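Local coordinates for protein toxin of toxin-antitoxin system (Rickettsia felis, PDB 3ZVK) that is a magnesium-dependent ribonuclease that cuts single-stranded RNA, the toxin of a type II toxin-antitoxin pair, and inhibits growth when expressed in bacteria or yeast, at residues Gln56-Ser59 with Lys60-Ile63; Ser20-Asn23 with Asn24-Leu28. The protein carries 1 engineered substitution. All blocks are in the same frame, centred on the assembly; numbering follows the deposited sequence.

Contact 1 of 2, residues Gln56-Ser59 with Lys60-Ile63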
ATOM      1  N   GLN A  56      30.199 -16.103 -12.442  1.00 49.36           N
ATOM      2  CA  GLN A  56      30.540 -15.607 -13.779  1.00 47.21           C
ATOM      3  C   GLN A  56      29.302 -15.475 -14.635  1.00 48.47           C
ATOM      4  O   GLN A  56      29.136 -14.474 -15.329  1.00 47.87           O
ATOM      5  CB  GLN A  56      31.511 -16.565 -14.491  1.00 49.10           C
ATOM      6  CG  GLN A  56      32.958 -16.361 -14.173  1.00 66.53           C
ATOM      7  CD  GLN A  56      33.814 -17.228 -15.072  1.00 76.04           C
ATOM      8  OE1 GLN A  56      33.480 -17.536 -16.239  1.00 66.96           O
ATOM      9  NE2 GLN A  56      34.928 -17.699 -14.521  1.00 64.09           N
ATOM     10  N   ASN A  57      28.436 -16.492 -14.614  1.00 44.58           N
ATOM     11  CA  ASN A  57      27.228 -16.488 -15.424  1.00 43.09           C
ATOM     12  C   ASN A  57      26.258 -15.428 -14.994  1.00 45.22           C
ATOM     13  O   ASN A  57      25.674 -14.777 -15.864  1.00 45.23           O
ATOM     14  CB  ASN A  57      26.613 -17.879 -15.504  1.00 45.89           C
ATOM     15  CG  ASN A  57      27.372 -18.783 -16.459  1.00 59.83           C
ATOM     16  OD1 ASN A  57      27.882 -18.354 -17.524  1.00 47.68           O
ATOM     17  ND2 ASN A  57      27.433 -20.061 -16.110  1.00 50.18           N
ATOM     18  N   GLN A  58      26.170 -15.174 -13.659  1.00 39.85           N
ATOM     19  CA  GLN A  58      25.313 -14.121 -13.127  1.00 37.43           C
ATOM     20  C   GLN A  58      25.845 -12.765 -13.603  1.00 43.67           C
ATOM     21  O   GLN A  58      25.071 -11.953 -14.095  1.00 42.79           O
ATOM     22  CB  GLN A  58      25.220 -14.184 -11.600  1.00 38.14           C
ATOM     23  CG  GLN A  58      24.165 -13.262 -11.013  1.00 31.92           C
ATOM     24  CD  GLN A  58      22.752 -13.535 -11.470  1.00 37.37           C
ATOM     25  OE1 GLN A  58      22.164 -14.547 -11.147  1.00 38.50           O
ATOM     26  NE2 GLN A  58      22.129 -12.592 -12.131  1.00 30.47           N
ATOM     27  N   SER A  59      27.183 -12.550 -13.495  1.00 41.10           N
ATOM     28  CA  SER A  59      27.886 -11.358 -13.933  1.00 38.86           C
ATOM     29  C   SER A  59      27.598 -11.049 -15.387  1.00 42.70           C
ATOM     30  O   SER A  59      27.240  -9.911 -15.688  1.00 44.71           O
ATOM     31  CB  SER A  59      29.388 -11.510 -13.731  1.00 41.69           C
ATOM     32  OG  SER A  59      29.698 -11.575 -12.351  1.00 51.37           O
ATOM     33  N   LYS A  60      27.726 -12.049 -16.280  1.00 37.36           N
ATOM     34  CA  LYS A  60      27.478 -11.927 -17.717  1.00 37.27           C
ATOM     35  C   LYS A  60      26.016 -11.570 -17.982  1.00 38.54           C
ATOM     36  O   LYS A  60      25.754 -10.685 -18.785  1.00 39.18           O
ATOM     37  CB  LYS A  60      27.834 -13.240 -18.449  1.00 42.65           C
ATOM     38  CG  LYS A  60      29.308 -13.462 -18.701  1.00 43.28           C
ATOM     39  CD  LYS A  60      29.523 -14.861 -19.265  1.00 48.51           C
ATOM     40  CE  LYS A  60      29.543 -14.856 -20.777  1.00 59.34           C
ATOM     41  NZ  LYS A  60      29.679 -16.216 -21.337  1.00 67.19           N
ATOM     42  N   LEU A  61      25.075 -12.232 -17.287  1.00 34.06           N
ATOM     43  CA  LEU A  61      23.648 -11.944 -17.385  1.00 33.42           C
ATOM     44  C   LEU A  61      23.377 -10.493 -16.918  1.00 42.19           C
ATOM     45  O   LEU A  61      22.666  -9.780 -17.618  1.00 44.56           O
ATOM     46  CB  LEU A  61      22.830 -12.980 -16.565  1.00 33.22           C
ATOM     47  CG  LEU A  61      21.297 -12.745 -16.428  1.00 35.98           C
ATOM     48  CD1 LEU A  61      20.634 -12.599 -17.789  1.00 34.60           C
ATOM     49  CD2 LEU A  61      20.643 -13.826 -15.581  1.00 30.97           C
ATOM     50  N   ASP A  62      23.970 -10.049 -15.782  1.00 39.24           N
ATOM     51  CA  ASP A  62      23.794  -8.688 -15.243  1.00 40.29           C
ATOM     52  C   ASP A  62      24.245  -7.617 -16.257  1.00 47.72           C
ATOM     53  O   ASP A  62      23.543  -6.620 -16.430  1.00 48.29           O
ATOM     54  CB  ASP A  62      24.532  -8.505 -13.897  1.00 41.75           C
ATOM     55  CG  ASP A  62      24.046  -9.358 -12.729  1.00 49.14           C
ATOM     56  OD1 ASP A  62      22.946  -9.949 -12.836  1.00 49.13           O
ATOM     57  OD2 ASP A  62      24.770  -9.426 -11.694  1.00 50.71           O
ATOM     58  N   ILE A  63      25.387  -7.858 -16.956  1.00 44.06           N
ATOM     59  CA  ILE A  63      25.952  -6.993 -17.998  1.00 43.23           C
ATOM     60  C   ILE A  63      25.007  -6.923 -19.209  1.00 45.96           C
ATOM     61  O   ILE A  63      24.752  -5.840 -19.748  1.00 46.75           O
ATOM     62  CB  ILE A  63      27.375  -7.466 -18.365  1.00 46.63           C
ATOM     63  CG1 ILE A  63      28.351  -7.090 -17.233  1.00 48.22           C
ATOM     64  CG2 ILE A  63      27.851  -6.852 -19.664  1.00 46.87           C
ATOM     65  CD1 ILE A  63      29.600  -7.885 -17.206  1.00 50.70           C
TER
HETATM   66  O   HOH W   1      28.159 -18.390 -20.588  1.00 55.65           O

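Contact 2 of 2, residues Ser20-Asn23 with Asn24-Leu28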
ATOM      1  N   SER A  20      27.089  -9.609 -35.220  1.00 49.83           N
ATOM      2  CA  SER A  20      25.842  -9.292 -35.918  1.00 49.18           C
ATOM      3  C   SER A  20      24.709  -8.925 -34.940  1.00 48.90           C
ATOM      4  O   SER A  20      23.965  -7.973 -35.203  1.00 46.78           O
ATOM      5  CB  SER A  20      25.465 -10.377 -36.940  1.00 50.59           C
ATOM      6  OG  SER A  20      24.943 -11.557 -36.366  1.00 55.56           O
ATOM      7  N   TYR A  21      24.664  -9.604 -33.772  1.00 44.41           N
ATOM      8  CA  TYR A  21      23.692  -9.354 -32.692  1.00 42.11           C
ATOM      9  C   TYR A  21      23.883  -7.959 -32.096  1.00 48.19           C
ATOM     10  O   TYR A  21      22.895  -7.229 -31.996  1.00 49.30           O
ATOM     11  CB  TYR A  21      23.743 -10.452 -31.601  1.00 40.72           C
ATOM     12  CG  TYR A  21      23.055 -11.758 -31.959  1.00 40.73           C
ATOM     13  CD1 TYR A  21      23.029 -12.221 -33.278  1.00 42.86           C
ATOM     14  CD2 TYR A  21      22.531 -12.589 -30.966  1.00 39.66           C
ATOM     15  CE1 TYR A  21      22.463 -13.452 -33.601  1.00 43.11           C
ATOM     16  CE2 TYR A  21      21.945 -13.824 -31.283  1.00 40.12           C
ATOM     17  CZ  TYR A  21      21.913 -14.244 -32.603  1.00 49.54           C
ATOM     18  OH  TYR A  21      21.330 -15.423 -32.969  1.00 56.51           O
ATOM     19  N   TYR A  22      25.140  -7.548 -31.753  1.00 44.54           N
ATOM     20  CA  TYR A  22      25.352  -6.205 -31.201  1.00 44.22           C
ATOM     21  C   TYR A  22      25.107  -5.103 -32.225  1.00 49.53           C
ATOM     22  O   TYR A  22      24.687  -4.009 -31.841  1.00 49.28           O
ATOM     23  CB  TYR A  22      26.677  -6.044 -30.406  1.00 46.02           C
ATOM     24  CG  TYR A  22      27.925  -5.718 -31.204  1.00 50.46           C
ATOM     25  CD1 TYR A  22      28.094  -4.461 -31.794  1.00 52.76           C
ATOM     26  CD2 TYR A  22      29.004  -6.594 -31.236  1.00 52.24           C
ATOM     27  CE1 TYR A  22      29.245  -4.151 -32.516  1.00 52.30           C
ATOM     28  CE2 TYR A  22      30.181  -6.272 -31.917  1.00 54.40           C
ATOM     29  CZ  TYR A  22      30.297  -5.046 -32.548  1.00 61.86           C
ATOM     30  OH  TYR A  22      31.442  -4.721 -33.228  1.00 72.57           O
ATOM     31  N   ASN A  23      25.369  -5.377 -33.527  1.00 45.88           N
ATOM     32  CA  ASN A  23      25.112  -4.393 -34.569  1.00 46.66           C
ATOM     33  C   ASN A  23      23.611  -4.181 -34.768  1.00 50.68           C
ATOM     34  O   ASN A  23      23.195  -3.056 -35.002  1.00 52.85           O
ATOM     35  CB  ASN A  23      25.813  -4.745 -35.893  1.00 51.29           C
ATOM     36  CG  ASN A  23      27.303  -4.453 -35.905  1.00 71.10           C
ATOM     37  OD1 ASN A  23      28.118  -5.322 -36.180  1.00 54.48           O
ATOM     38  ND2 ASN A  23      27.700  -3.212 -35.641  1.00 70.94           N
ATOM     39  N   ASN A  24      22.802  -5.231 -34.618  1.00 46.52           N
ATOM     40  CA  ASN A  24      21.347  -5.156 -34.746  1.00 46.91           C
ATOM     41  C   ASN A  24      20.773  -4.458 -33.548  1.00 50.79           C
ATOM     42  O   ASN A  24      19.832  -3.676 -33.693  1.00 53.66           O
ATOM     43  CB  ASN A  24      20.744  -6.564 -34.818  1.00 48.48           C
ATOM     44  CG  ASN A  24      20.915  -7.264 -36.146  1.00 48.56           C
ATOM     45  OD1 ASN A  24      21.448  -6.718 -37.096  1.00 45.37           O
ATOM     46  ND2 ASN A  24      20.490  -8.508 -36.230  1.00 41.49           N
ATOM     47  N   LEU A  25      21.348  -4.731 -32.358  1.00 42.30           N
ATOM     48  CA  LEU A  25      20.908  -4.138 -31.102  1.00 38.49           C
ATOM     49  C   LEU A  25      21.238  -2.660 -31.078  1.00 44.39           C
ATOM     50  O   LEU A  25      20.348  -1.866 -30.807  1.00 45.38           O
ATOM     51  CB  LEU A  25      21.492  -4.860 -29.873  1.00 35.64           C
ATOM     52  CG  LEU A  25      20.909  -6.224 -29.527  1.00 37.57           C
ATOM     53  CD1 LEU A  25      21.850  -6.999 -28.641  1.00 36.31           C
ATOM     54  CD2 LEU A  25      19.531  -6.107 -28.909  1.00 35.93           C
ATOM     55  N   GLU A  26      22.480  -2.275 -31.409  1.00 40.99           N
ATOM     56  CA  GLU A  26      22.881  -0.860 -31.456  1.00 42.26           C
ATOM     57  C   GLU A  26      22.035  -0.075 -32.469  1.00 44.33           C
ATOM     58  O   GLU A  26      21.688   1.063 -32.199  1.00 46.77           O
ATOM     59  CB  GLU A  26      24.335  -0.756 -31.904  1.00 45.20           C
ATOM     60  CG  GLU A  26      25.120   0.322 -31.215  1.00 61.63           C
ATOM     61  CD  GLU A  26      26.386  -0.294 -30.669  1.00 87.88           C
ATOM     62  OE1 GLU A  26      27.359  -0.446 -31.440  1.00100.44           O
ATOM     63  OE2 GLU A  26      26.388  -0.685 -29.484  1.00 87.00           O
ATOM     64  N   LEU A  27      21.728  -0.666 -33.644  1.00 38.15           N
ATOM     65  CA  LEU A  27      20.929  -0.008 -34.663  1.00 39.20           C
ATOM     66  C   LEU A  27      19.504   0.238 -34.175  1.00 45.21           C
ATOM     67  O   LEU A  27      18.998   1.366 -34.312  1.00 45.77           O
ATOM     68  CB  LEU A  27      20.934  -0.795 -35.976  1.00 40.30           C
ATOM     69  CG  LEU A  27      19.943  -0.336 -37.077  1.00 46.86           C
ATOM     70  CD1 LEU A  27      20.187   1.139 -37.508  1.00 50.96           C
ATOM     71  CD2 LEU A  27      19.989  -1.253 -38.244  1.00 43.25           C
ATOM     72  N   LEU A  28      18.870  -0.814 -33.623  1.00 39.37           N
ATOM     73  CA  LEU A  28      17.512  -0.769 -33.149  1.00 39.33           C
ATOM     74  C   LEU A  28      17.350   0.124 -31.933  1.00 43.76           C
ATOM     75  O   LEU A  28      16.328   0.788 -31.827  1.00 43.72           O
ATOM     76  CB  LEU A  28      16.966  -2.199 -32.850  1.00 38.55           C
ATOM     77  CG  LEU A  28      16.781  -3.165 -34.053  1.00 44.03           C
ATOM     78  CD1 LEU A  28      16.337  -4.507 -33.563  1.00 43.76           C
ATOM     79  CD2 LEU A  28      15.789  -2.618 -35.105  1.00 41.79           C
TER

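Contact 1 of 2, residues Gln56-Ser59 with Lys60-Ile63
Lys60, Leu61, Asp62 and Ile63 each donate the backbone N-H to the carbonyl four residues earlier, from Gln56 to Ser59, in one regular run of alpha-helix; the bond from Asp62 N to Gln58 O measures 2.8 Å. A side-chain bond runs alongside it: Gln58 NE2 reaches Asp62 OD1 at 2.9 Å. Asp62 OD1 lies almost in the plane of the Gln58 amide, whereas NE2 approaches that oxygen on its syn side from 31° out of the carboxylate plane. Gln58 gets there because its CG stands anti to the backbone N (chi1 -170°) and the chain then bends at chi2 (61°), folding the amide toward the next turn. Its other end, OE1, is bonded to Gln45 NE2, so the amide is held at both its oxygen and its nitrogen, which should fix its rotation. Gln45 belongs to helix 38-50, which precedes helix 54-65 in this PIN domain. Leu61 turns to the same helix, packing on Leu44, Gln45 and Val48, while its CD2 lies 4.0 Å from Gln58 NE2. On another side of the turn Asn57 and Lys60 are joined through a water, which donates to Asn57 OD1 (3.1 Å) and accepts from Lys60 NZ (2.8 Å). NZ also bonds to Ile14 O, and Asn57 ND2 to Ser51 OG. The lysine chain leaves past Gln56 O, with CG 3.5 Å from that oxygen. VapB antitoxin chains pack on this stretch: Leu33 of two of them meets Gln58, and Ile56 of one of these two lies on Lys60 and Ile63.

Contact 2 of 2, residues Ser20-Asn23 with Asn24-Leu28
The Tyr22 ring and the Glu26 carboxylate, one helical turn apart, run next to each other in one direction, the ring and the carboxylate inclined by 45°. Glu26 OE1 comes to 4.1 Å from Tyr22 CD1, a loose approach oblique to the ring. With chi1 at 85°, Tyr22 places CG over its own backbone, flanked by N and C, which stands the ring up from the helix next to the glutamate. The other carboxylate oxygen, OE2, accepts a hydrogen bond from Lys47 N of a VapB antitoxin chain, whose Trp46 and Phe50 pack on Leu25 and Tyr21. The same Lys47 packs on Tyr22; the pair thus forms part of the surface met by the antitoxin. Beneath them the helix is continuous: Glu26 N donates to Tyr22 O at 2.8 Å, and Leu25 N to Tyr21 O at 3.0 Å. Asn24 N is shared, bonding to Ser20 O (3.0 Å) and weakly to Tyr21 O (3.3 Å). The Asn24 amide swings back over the preceding turn, its CG 3.3 Å from Ser20 O. Leu25 folds back likewise, CG anti to the carbonyl carbon (chi1 -74°), and CD1 rests 3.5 Å from Tyr21 O. The Tyr21 ring leaves the helix in a different direction from Tyr22, and its hydroxyl is hydrogen-bonded to Asn116 OD1. Helix 19-29 is thereby joined to the chain just past strand 112-115 of the parallel PIN-domain sheet, and Asn24 and Leu25 meet Trp132, immediately after strand 128-131 at the sheet's edge.

How the contacts relate
After strand 2-5 and helix 7-16 the chain enters helix 19-29, which holds contact 2; it then runs through strand 33-37 and helix 38-50 to helix 54-65 and contact 1, before strand 69-71. The two contacts follow in series, neither nested nor crossed, and each closes only turns of its own helix. Their centres are 20 Å apart and their nearest atoms about 9 Å, so they do not touch. Contact 2 belongs to the part beside the C-terminal strands 112-115 and 128-131; contact 1 packs against helix 38-50 and is also tied, through Lys60, to helix 7-16. Both also face VapB antitoxin, so two separate helices of the toxin contribute to its antitoxin interfaces.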